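Local structure of ruler protein (Pseudomonas aeruginosa, 5CUK) at residues R37-L42 with A47-V52. The protein probably acts as the molecular ruler that senses needle length in type III secretion, this chain being its SS domain, which belongs to the FliK hook-length control family. Numbering follows the deposited sequence.
Sequences RLQVRL and AVEVQV
R37 lays its side chain across the neighbouring strand and meets E49 and Q51 together. With CG set between the backbone N and the carbonyl carbon (chi1 80°) and a bend at chi3, its guanidinium comes over the E49 side chain. One face of the group rests on E49 CG, while R37 NE stands 3.0 Å from E49 OE2; that oxygen lies well off the guanidinium plane, making this a salt bridge of charge alone, with no N-H aimed at it. The directed bond leaves from the guanidinium's edge: R37 NH1 donates to Q51 OE1 at 2.7 Å, with the acceptor almost in the guanidinium plane. Q51 NE2 in turn donates a hydrogen bond to V52 O at 3.3 Å, which helps hold the amide's rotation. E49, bent at chi2, brings OE1 to 3.2 Å from Q39 CB, and Q39 NE2 lies by A47 CB. On the opposite face of the hairpin the side chains are apolar: L42 CD1 sits against V48 CG2 at 3.8 Å, and V40 CG2 touches V50 CG2. Helix 11-29 packs here, with R16 on V40 and D13 on L42, and I63 and A65 of strand 59-65 adjoin V48. Paired backbone bonds of L38 with V50 and V40 with V48 join the two antiparallel strands of this beta hairpin, V40 N to V48 O being 2.8 Å. Strand 35-42 forms one margin of the four-stranded sheet. The hairpin is thus two-sided, apolar beneath the helix and mostly polar on the face of R37, Q39, R41, E49 and Q51, where R37 probably stabilises the E49 carboxylate.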
loop_
_atom_site.group_PDB
_atom_site.type_symbol
_atom_site.label_atom_id
_atom_site.label_comp_id
_atom_site.label_asym_id
_atom_site.label_seq_id
_atom_site.Cartn_x
_atom_site.Cartn_y
_atom_site.Cartn_z
ATOM N N ARG A 37 -4.164 7.689 -5.662
ATOM C CA ARG A 37 -4.994 6.859 -4.832
ATOM C C ARG A 37 -5.944 6.085 -5.710
ATOM O O ARG A 37 -6.241 6.504 -6.824
ATOM C CB ARG A 37 -5.758 7.694 -3.803
ATOM C CG ARG A 37 -6.989 8.368 -4.342
ATOM C CD ARG A 37 -7.635 9.278 -3.298
ATOM N NE ARG A 37 -8.650 8.601 -2.477
ATOM C CZ ARG A 37 -8.458 8.174 -1.225
ATOM N NH1 ARG A 37 -7.275 8.342 -0.632
ATOM N NH2 ARG A 37 -9.451 7.589 -0.556
ATOM N N LEU A 38 -6.391 4.933 -5.208
ATOM C CA LEU A 38 -7.300 4.063 -5.935
ATOM C C LEU A 38 -8.008 3.150 -4.938
ATOM O O LEU A 38 -7.431 2.781 -3.910
ATOM C CB LEU A 38 -6.535 3.237 -6.973
ATOM C CG LEU A 38 -7.318 2.554 -8.097
ATOM C CD1 LEU A 38 -7.640 3.541 -9.200
ATOM C CD2 LEU A 38 -6.568 1.342 -8.652
ATOM N N GLN A 39 -9.247 2.766 -5.229
ATOM C CA GLN A 39 -9.824 1.673 -4.467
ATOM C C GLN A 39 -9.565 0.342 -5.177
ATOM O O GLN A 39 -9.749 0.209 -6.400
ATOM C CB GLN A 39 -11.317 1.856 -4.234
ATOM C CG GLN A 39 -11.864 0.798 -3.290
ATOM C CD GLN A 39 -13.338 0.962 -3.013
ATOM O OE1 GLN A 39 -14.166 0.760 -3.899
ATOM N NE2 GLN A 39 -13.676 1.331 -1.782
ATOM N N VAL A 40 -9.132 -0.634 -4.387
ATOM C CA VAL A 40 -8.842 -1.970 -4.874
ATOM C C VAL A 40 -9.675 -3.027 -4.139
ATOM O O VAL A 40 -9.837 -2.931 -2.935
ATOM C CB VAL A 40 -7.363 -2.294 -4.681
ATOM C CG1 VAL A 40 -6.997 -3.499 -5.490
ATOM C CG2 VAL A 40 -6.509 -1.077 -5.067
ATOM N N ARG A 41 -10.199 -4.023 -4.853
ATOM C CA ARG A 41 -10.776 -5.186 -4.174
ATOM C C ARG A 41 -9.683 -6.231 -3.982
ATOM O O ARG A 41 -9.006 -6.651 -4.932
ATOM C CB ARG A 41 -11.967 -5.788 -4.941
ATOM C CG ARG A 41 -11.703 -6.022 -6.427
ATOM C CD ARG A 41 -12.522 -7.194 -7.013
ATOM N NE ARG A 41 -12.327 -7.303 -8.464
ATOM C CZ ARG A 41 -12.177 -8.452 -9.123
ATOM N NH1 ARG A 41 -12.211 -9.608 -8.468
ATOM N NH2 ARG A 41 -11.993 -8.446 -10.439
ATOM N N LEU A 42 -9.463 -6.601 -2.735
ATOM C CA LEU A 42 -8.591 -7.726 -2.459
ATOM C C LEU A 42 -9.510 -8.947 -2.336
ATOM O O LEU A 42 -10.606 -8.834 -1.785
ATOM C CB LEU A 42 -7.742 -7.465 -1.212
ATOM C CG LEU A 42 -6.947 -6.148 -1.300
ATOM C CD1 LEU A 42 -6.225 -5.879 -0.006
ATOM C CD2 LEU A 42 -5.961 -6.158 -2.464
ATOM N N ALA A 47 -12.737 -4.453 0.003
ATOM C CA ALA A 47 -12.359 -3.169 -0.581
ATOM C C ALA A 47 -11.402 -2.398 0.315
ATOM O O ALA A 47 -11.645 -2.174 1.499
ATOM C CB ALA A 47 -13.576 -2.326 -0.879
ATOM N N VAL A 48 -10.320 -1.971 -0.308
ATOM C CA VAL A 48 -9.198 -1.352 0.336
ATOM C C VAL A 48 -8.857 -0.044 -0.464
ATOM O O VAL A 48 -8.967 -0.014 -1.691
ATOM C CB VAL A 48 -8.058 -2.381 0.359
ATOM C CG1 VAL A 48 -6.779 -1.845 -0.157
ATOM C CG2 VAL A 48 -7.908 -2.987 1.709
ATOM N N GLU A 49 -8.502 1.039 0.222
ATOM C CA GLU A 49 -8.024 2.239 -0.451
ATOM C C GLU A 49 -6.517 2.321 -0.354
ATOM O O GLU A 49 -5.968 2.194 0.738
ATOM C CB GLU A 49 -8.652 3.496 0.160
ATOM C CG GLU A 49 -8.406 4.755 -0.663
ATOM C CD GLU A 49 -9.239 4.791 -1.965
ATOM O OE1 GLU A 49 -10.217 4.003 -2.099
ATOM O OE2 GLU A 49 -8.895 5.603 -2.846
ATOM N N VAL A 50 -5.840 2.534 -1.484
ATOM C CA VAL A 50 -4.403 2.753 -1.477
ATOM C C VAL A 50 -4.097 4.224 -1.732
ATOM O O VAL A 50 -4.556 4.774 -2.686
ATOM C CB VAL A 50 -3.702 1.914 -2.540
ATOM C CG1 VAL A 50 -2.209 2.170 -2.510
ATOM C CG2 VAL A 50 -3.982 0.454 -2.305
ATOM N N GLN A 51 -3.334 4.861 -0.859
ATOM C CA GLN A 51 -2.895 6.239 -1.086
ATOM C C GLN A 51 -1.382 6.291 -1.002
ATOM O O GLN A 51 -0.797 5.684 -0.099
ATOM C CB GLN A 51 -3.525 7.202 -0.056
ATOM C CG GLN A 51 -3.009 8.658 -0.135
ATOM C CD GLN A 51 -3.746 9.466 -1.197
ATOM O OE1 GLN A 51 -4.964 9.609 -1.145
ATOM N NE2 GLN A 51 -3.012 9.964 -2.180
ATOM N N VAL A 52 -0.734 6.971 -1.948
ATOM C CA VAL A 52 0.689 7.154 -1.834
ATOM C C VAL A 52 0.959 8.656 -1.949
ATOM O O VAL A 52 0.175 9.402 -2.534
ATOM C CB VAL A 52 1.523 6.382 -2.898
ATOM C CG1 VAL A 52 0.910 5.038 -3.236
ATOM C CG2 VAL A 52 1.717 7.193 -4.140
#